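Local coordinates for protein N-acetylglucosaminidase (Paenibacillus barengoltzii, PDB 6INX) that probably hydrolyses glycosidic bonds in N-acetylglucosamine-containing glycans, as an N-acetylglucosaminidase of glycoside hydrolase family 18 with a TIM-barrel fold, at residues E111-A116 and Q162-G167; V180-Y185 and A215-F220. All blocks are in the same frame, centred on the assembly; numbering follows the deposited sequence.

Interaction 1: E111-A116 and Q162-G167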
loop_
_atom_site.group_PDB
_atom_site.type_symbol
_atom_site.label_atom_id
_atom_site.label_comp_id
_atom_site.label_asym_id
_atom_site.label_seq_id
_atom_site.Cartn_x
_atom_site.Cartn_y
_atom_site.Cartn_z
ATOM N N GLU A 111 5.858 -11.134 13.539
ATOM C CA GLU A 111 5.557 -10.469 12.274
ATOM C C GLU A 111 4.220 -10.978 11.748
ATOM O O GLU A 111 4.195 -11.931 10.970
ATOM C CB GLU A 111 6.709 -10.723 11.281
ATOM C CG GLU A 111 8.048 -10.198 11.812
ATOM C CD GLU A 111 9.202 -10.321 10.820
ATOM O OE1 GLU A 111 8.962 -10.568 9.629
ATOM O OE2 GLU A 111 10.367 -10.160 11.249
ATOM N N TYR A 112 3.105 -10.376 12.169
ATOM C CA TYR A 112 3.028 -9.205 13.049
ATOM C C TYR A 112 1.713 -9.344 13.820
ATOM O O TYR A 112 0.804 -10.024 13.346
ATOM C CB TYR A 112 2.935 -7.903 12.233
ATOM C CG TYR A 112 3.892 -7.782 11.063
ATOM C CD1 TYR A 112 5.170 -7.252 11.229
ATOM C CD2 TYR A 112 3.505 -8.187 9.786
ATOM C CE1 TYR A 112 6.049 -7.144 10.140
ATOM C CE2 TYR A 112 4.360 -8.080 8.717
ATOM C CZ TYR A 112 5.619 -7.557 8.891
ATOM O OH TYR A 112 6.453 -7.475 7.790
ATOM N N PRO A 113 1.566 -8.671 14.964
ATOM C CA PRO A 113 0.288 -8.730 15.689
ATOM C C PRO A 113 -0.872 -8.332 14.786
ATOM O O PRO A 113 -0.825 -7.290 14.129
ATOM C CB PRO A 113 0.479 -7.713 16.821
ATOM C CG PRO A 113 1.962 -7.665 17.049
ATOM C CD PRO A 113 2.575 -7.854 15.673
ATOM N N CYS A 114 -1.894 -9.201 14.718
ATOM C CA CYS A 114 -3.126 -9.069 13.933
ATOM C C CYS A 114 -3.000 -9.570 12.498
ATOM O O CYS A 114 -4.010 -9.611 11.785
ATOM C CB CYS A 114 -3.724 -7.647 13.927
ATOM S SG CYS A 114 -4.115 -6.955 15.556
ATOM N N TYR A 115 -1.804 -9.945 12.053
ATOM C CA TYR A 115 -1.545 -10.264 10.651
ATOM C C TYR A 115 -1.084 -11.707 10.503
ATOM O O TYR A 115 -0.113 -12.124 11.140
ATOM C CB TYR A 115 -0.538 -9.274 10.046
ATOM C CG TYR A 115 -1.111 -7.883 10.091
ATOM C CD1 TYR A 115 -2.070 -7.491 9.169
ATOM C CD2 TYR A 115 -0.759 -6.990 11.093
ATOM C CE1 TYR A 115 -2.641 -6.244 9.216
ATOM C CE2 TYR A 115 -1.328 -5.730 11.152
ATOM C CZ TYR A 115 -2.272 -5.364 10.209
ATOM O OH TYR A 115 -2.851 -4.113 10.274
ATOM N N ALA A 116 -1.781 -12.466 9.662
ATOM C CA ALA A 116 -1.479 -13.873 9.454
ATOM C C ALA A 116 -0.804 -14.136 8.116
ATOM O O ALA A 116 -0.616 -15.306 7.744
ATOM C CB ALA A 116 -2.756 -14.707 9.577
ATOM N N GLN A 162 1.661 1.480 7.676
ATOM C CA GLN A 162 0.443 1.780 8.423
ATOM C C GLN A 162 -0.166 0.536 9.058
ATOM O O GLN A 162 -0.709 0.605 10.164
ATOM C CB GLN A 162 -0.578 2.447 7.496
ATOM C CG GLN A 162 -1.844 2.920 8.201
ATOM C CD GLN A 162 -1.612 4.108 9.113
ATOM O OE1 GLN A 162 -1.044 5.120 8.697
ATOM N NE2 GLN A 162 -2.056 3.996 10.354
ATOM N N TYR A 163 -0.126 -0.601 8.359
ATOM C CA TYR A 163 -0.722 -1.812 8.919
ATOM C C TYR A 163 -0.213 -2.083 10.327
ATOM O O TYR A 163 -0.967 -2.559 11.187
ATOM C CB TYR A 163 -0.458 -3.025 8.011
ATOM C CG TYR A 163 1.003 -3.421 7.912
ATOM C CD1 TYR A 163 1.811 -2.934 6.892
ATOM C CD2 TYR A 163 1.586 -4.273 8.849
ATOM C CE1 TYR A 163 3.153 -3.286 6.809
ATOM C CE2 TYR A 163 2.937 -4.619 8.772
ATOM C CZ TYR A 163 3.704 -4.115 7.748
ATOM O OH TYR A 163 5.036 -4.449 7.659
ATOM N N TYR A 164 1.073 -1.821 10.578
ATOM C CA TYR A 164 1.640 -2.214 11.865
ATOM C C TYR A 164 1.107 -1.328 12.982
ATOM O O TYR A 164 0.781 -1.819 14.075
ATOM C CB TYR A 164 3.169 -2.178 11.822
ATOM C CG TYR A 164 3.775 -2.836 13.046
ATOM C CD1 TYR A 164 4.036 -2.086 14.195
ATOM C CD2 TYR A 164 4.043 -4.203 13.065
ATOM C CE1 TYR A 164 4.577 -2.675 15.327
ATOM C CE2 TYR A 164 4.585 -4.812 14.194
ATOM C CZ TYR A 164 4.844 -4.041 15.320
ATOM O OH TYR A 164 5.376 -4.628 16.447
ATOM N N ILE A 165 0.998 -0.025 12.712
ATOM C CA ILE A 165 0.372 0.903 13.646
ATOM C C ILE A 165 -1.057 0.471 13.936
ATOM O O ILE A 165 -1.510 0.491 15.086
ATOM C CB ILE A 165 0.422 2.325 13.056
ATOM C CG1 ILE A 165 1.868 2.746 12.769
ATOM C CG2 ILE A 165 -0.286 3.319 13.976
ATOM C CD1 ILE A 165 2.722 2.874 14.013
ATOM N N ASP A 166 -1.793 0.065 12.893
ATOM C CA ASP A 166 -3.190 -0.306 13.056
ATOM C C ASP A 166 -3.356 -1.592 13.850
ATOM O O ASP A 166 -4.424 -1.807 14.429
ATOM C CB ASP A 166 -3.861 -0.468 11.687
ATOM C CG ASP A 166 -3.966 0.844 10.922
ATOM O OD1 ASP A 166 -3.753 1.914 11.534
ATOM O OD2 ASP A 166 -4.281 0.806 9.715
ATOM N N GLY A 167 -2.336 -2.449 13.894
ATOM C CA GLY A 167 -2.422 -3.691 14.632
ATOM C C GLY A 167 -1.802 -3.669 16.009
ATOM O O GLY A 167 -1.738 -4.722 16.658
HETATM O O HOH W 1 0.999 -5.207 13.612
#
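Tyr163 presents its ring edge to two tyrosines of the opposing loop, Tyr112 and Tyr115. CE2 of Tyr163 stands over the centre of the Tyr112 ring, 3.7 Å above its plane, in an edge-to-face pair with planes at 58°. Glu111 CB lies against the opposite face, toward the rim. Next to CE2 on the same ring edge of Tyr163, CD2 meets a face of Tyr115 toward the rim; these planes are nearly perpendicular, at 83°. Tyr163 reaches both partners with CG set between the backbone N and the carbonyl carbon, chi1 66°.

Tyr115 and Tyr163 also share a hydrogen bond. Tyr115 OH donates to Tyr163 O at 2.6 Å, tilted out of the carbonyl plane. Tyr164 widens the group, with its CD2 3.7 Å from Tyr112 CD1 and its CE2 near Pro113 CD. A water donates to Pro113 O at 2.8 Å and weakly to Tyr164 O.

Gly167 sits close against the loop: a beta carbon there would clash with Pro113 O and Tyr115 CE2. The loop makes a type II beta turn from Tyr112 to Tyr115, after a cis peptide between Glu111 and Tyr112. Asp166 makes a salt bridge to Arg210 of the second subunit.

Tyr112, Tyr115, Tyr163 and Tyr164 form an aromatic cluster. It joins the loop after strand 105-109 to helix 162-166 after strand 153-159, two successive strands of the barrel. Within it, one short hydrogen bond satisfies the Tyr115 hydroxyl and ties its ring to the helix backbone, while Gly167 O is buried without an assigned hydrogen-bond partner.

Interaction 2: V180-Y185 and A215-F220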
loop_
_atom_site.group_PDB
_atom_site.type_symbol
_atom_site.label_atom_id
_atom_site.label_comp_id
_atom_site.label_asym_id
_atom_site.label_seq_id
_atom_site.Cartn_x
_atom_site.Cartn_y
_atom_site.Cartn_z
ATOM N N VAL A 180 12.645 0.570 19.808
ATOM C CA VAL A 180 11.825 -0.044 18.770
ATOM C C VAL A 180 12.642 -0.030 17.488
ATOM O O VAL A 180 13.027 1.042 17.008
ATOM C CB VAL A 180 10.520 0.743 18.566
ATOM C CG1 VAL A 180 9.682 0.130 17.428
ATOM C CG2 VAL A 180 9.734 0.828 19.861
ATOM N N GLN A 181 12.893 -1.204 16.914
ATOM C CA GLN A 181 13.610 -1.290 15.645
ATOM C C GLN A 181 12.593 -1.312 14.515
ATOM O O GLN A 181 11.819 -2.264 14.390
ATOM C CB GLN A 181 14.465 -2.547 15.613
ATOM C CG GLN A 181 15.462 -2.607 16.740
ATOM C CD GLN A 181 16.144 -3.936 16.797
ATOM O OE1 GLN A 181 15.523 -4.945 17.142
ATOM N NE2 GLN A 181 17.423 -3.963 16.444
ATOM N N LEU A 182 12.591 -0.274 13.690
ATOM C CA LEU A 182 11.693 -0.228 12.547
ATOM C C LEU A 182 12.337 -0.981 11.394
ATOM O O LEU A 182 13.428 -0.621 10.929
ATOM C CB LEU A 182 11.379 1.211 12.136
ATOM C CG LEU A 182 10.828 2.134 13.210
ATOM C CD1 LEU A 182 10.510 3.492 12.586
ATOM C CD2 LEU A 182 9.610 1.497 13.850
ATOM N N MET A 183 11.660 -2.021 10.925
ATOM C CA MET A 183 12.182 -2.821 9.821
ATOM C C MET A 183 11.904 -2.073 8.517
ATOM O O MET A 183 11.009 -2.415 7.739
ATOM C CB MET A 183 11.560 -4.210 9.832
ATOM C CG MET A 183 12.134 -5.100 10.943
ATOM S SD MET A 183 11.483 -6.778 10.915
ATOM C CE MET A 183 9.803 -6.415 11.384
ATOM N N THR A 184 12.693 -1.014 8.300
ATOM C CA THR A 184 12.575 -0.190 7.091
ATOM C C THR A 184 13.332 -0.839 5.923
ATOM O O THR A 184 14.223 -0.261 5.294
ATOM C CB THR A 184 12.985 1.259 7.350
ATOM O OG1 THR A 184 14.321 1.312 7.870
ATOM C CG2 THR A 184 12.031 1.926 8.333
ATOM N N TYR A 185 12.940 -2.081 5.653
ATOM C CA TYR A 185 13.413 -2.876 4.534
ATOM C C TYR A 185 12.299 -3.858 4.202
ATOM O O TYR A 185 11.353 -4.031 4.977
ATOM C CB TYR A 185 14.768 -3.561 4.806
ATOM C CG TYR A 185 14.951 -4.233 6.148
ATOM C CD1 TYR A 185 14.290 -5.408 6.459
ATOM C CD2 TYR A 185 15.810 -3.695 7.103
ATOM C CE1 TYR A 185 14.476 -6.034 7.685
ATOM C CE2 TYR A 185 16.012 -4.325 8.331
ATOM C CZ TYR A 185 15.332 -5.483 8.612
ATOM O OH TYR A 185 15.508 -6.124 9.822
ATOM N N ALA A 215 8.787 8.273 6.080
ATOM C CA ALA A 215 7.355 8.149 6.343
ATOM C C ALA A 215 7.080 7.210 7.513
ATOM O O ALA A 215 6.151 7.444 8.296
ATOM C CB ALA A 215 6.609 7.678 5.092
ATOM N N SER A 216 7.886 6.155 7.656
ATOM C CA SER A 216 7.707 5.204 8.753
ATOM C C SER A 216 8.012 5.855 10.096
ATOM O O SER A 216 7.229 5.729 11.043
ATOM C CB SER A 216 8.577 3.963 8.508
ATOM O OG SER A 216 8.429 3.025 9.564
ATOM N N VAL A 217 9.149 6.551 10.191
ATOM C CA VAL A 217 9.490 7.280 11.410
ATOM C C VAL A 217 8.364 8.233 11.789
ATOM O O VAL A 217 7.910 8.267 12.936
ATOM C CB VAL A 217 10.834 8.008 11.232
ATOM C CG1 VAL A 217 11.096 8.937 12.421
ATOM C CG2 VAL A 217 11.975 6.999 11.048
ATOM N N ASN A 218 7.870 8.994 10.814
ATOM C CA ASN A 218 6.770 9.908 11.088
ATOM C C ASN A 218 5.536 9.173 11.616
ATOM O O ASN A 218 4.889 9.643 12.559
ATOM C CB ASN A 218 6.467 10.721 9.832
ATOM C CG ASN A 218 7.505 11.798 9.579
ATOM O OD1 ASN A 218 8.286 12.141 10.468
ATOM N ND2 ASN A 218 7.526 12.332 8.363
ATOM N N LEU A 219 5.196 8.014 11.035
ATOM C CA LEU A 219 4.056 7.238 11.531
ATOM C C LEU A 219 4.248 6.838 12.990
ATOM O O LEU A 219 3.330 6.961 13.811
ATOM C CB LEU A 219 3.878 5.975 10.689
ATOM C CG LEU A 219 3.303 6.082 9.283
ATOM C CD1 LEU A 219 3.256 4.692 8.647
ATOM C CD2 LEU A 219 1.922 6.708 9.322
ATOM N N PHE A 220 5.434 6.334 13.327
ATOM C CA PHE A 220 5.663 5.851 14.682
ATOM C C PHE A 220 5.762 6.997 15.684
ATOM O O PHE A 220 5.311 6.862 16.823
ATOM C CB PHE A 220 6.897 4.946 14.711
ATOM C CG PHE A 220 6.602 3.534 14.272
ATOM C CD1 PHE A 220 6.372 2.549 15.217
ATOM C CD2 PHE A 220 6.500 3.204 12.928
ATOM C CE1 PHE A 220 6.063 1.245 14.824
ATOM C CE2 PHE A 220 6.197 1.900 12.531
ATOM C CZ PHE A 220 5.982 0.922 13.484
#
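Leu182 and Phe220 form the main contact between strand 179-183 and helix 213-222. Leu182 has the most surface buried by it. Its CD2 methyl sits over the middle of the Phe220 ring, 3.4 Å from the centroid and only 1° off the ring normal. This is a CH-pi contact, and all six ring carbons lie at much the same distance from that methyl. The two side chains run alongside each other, pointing opposite ways.

The second methyl of Leu182 serves the preceding helical turn. CD1 lies 3.7 Å from Ser216 OG and 4.1 Å from Val217 CG2. The fork is placed by CG standing anti to the carbonyl carbon, chi1 -55°, with the chain then extended.

Ser216 is the third partner. The CG2 methyl of Thr184 lies 4.0 Å from both CB and OG of Ser216, a plain van der Waals contact. The hydroxyls bond elsewhere: Ser216 OG to Ala160 O, and Thr184 OG1 to Gly233 N. No hydrogen bond joins the two segments. Ser216 O lies in the plane of the Phe220 ring, at its edge. Ala158 of strand 153-159 also touches Phe220.

A serine in place of Phe220 would probably leave Leu182 CD2 without its aromatic face and open a gap between strand and helix.

The axes of segments 180-183 and 215-220 approach to 9.9 Å, with their directions 141° apart. The chain goes from strand 179-183 through helix 213-222 to the parallel strand 230-235. This is a beta-alpha-beta crossover, with the helix packed on the outside of the barrel, as expected of the TIM-barrel fold of family 18.

In the fold
Interactions 1 and 2 follow one another along the chain, and their centres lie 13 Å apart. They meet directly. Tyr164 CD1 of helix 162-166 packs 3.7 Å from Phe220 CZ, so Tyr164, which also touches Tyr112, bridges the two contacts. Glu111 OE2 lies 3.6 Å from Met183 SD. Glu111 ends the DxxDxDxE signature of family 18 and is probably the general acid. The active site is therefore expected at the C-terminal ends of the parallel strands. Interaction 1 joins the loop that carries Glu111 to helix 162-166, whereas interaction 2 packs helix 213-222 against barrel strand 179-183.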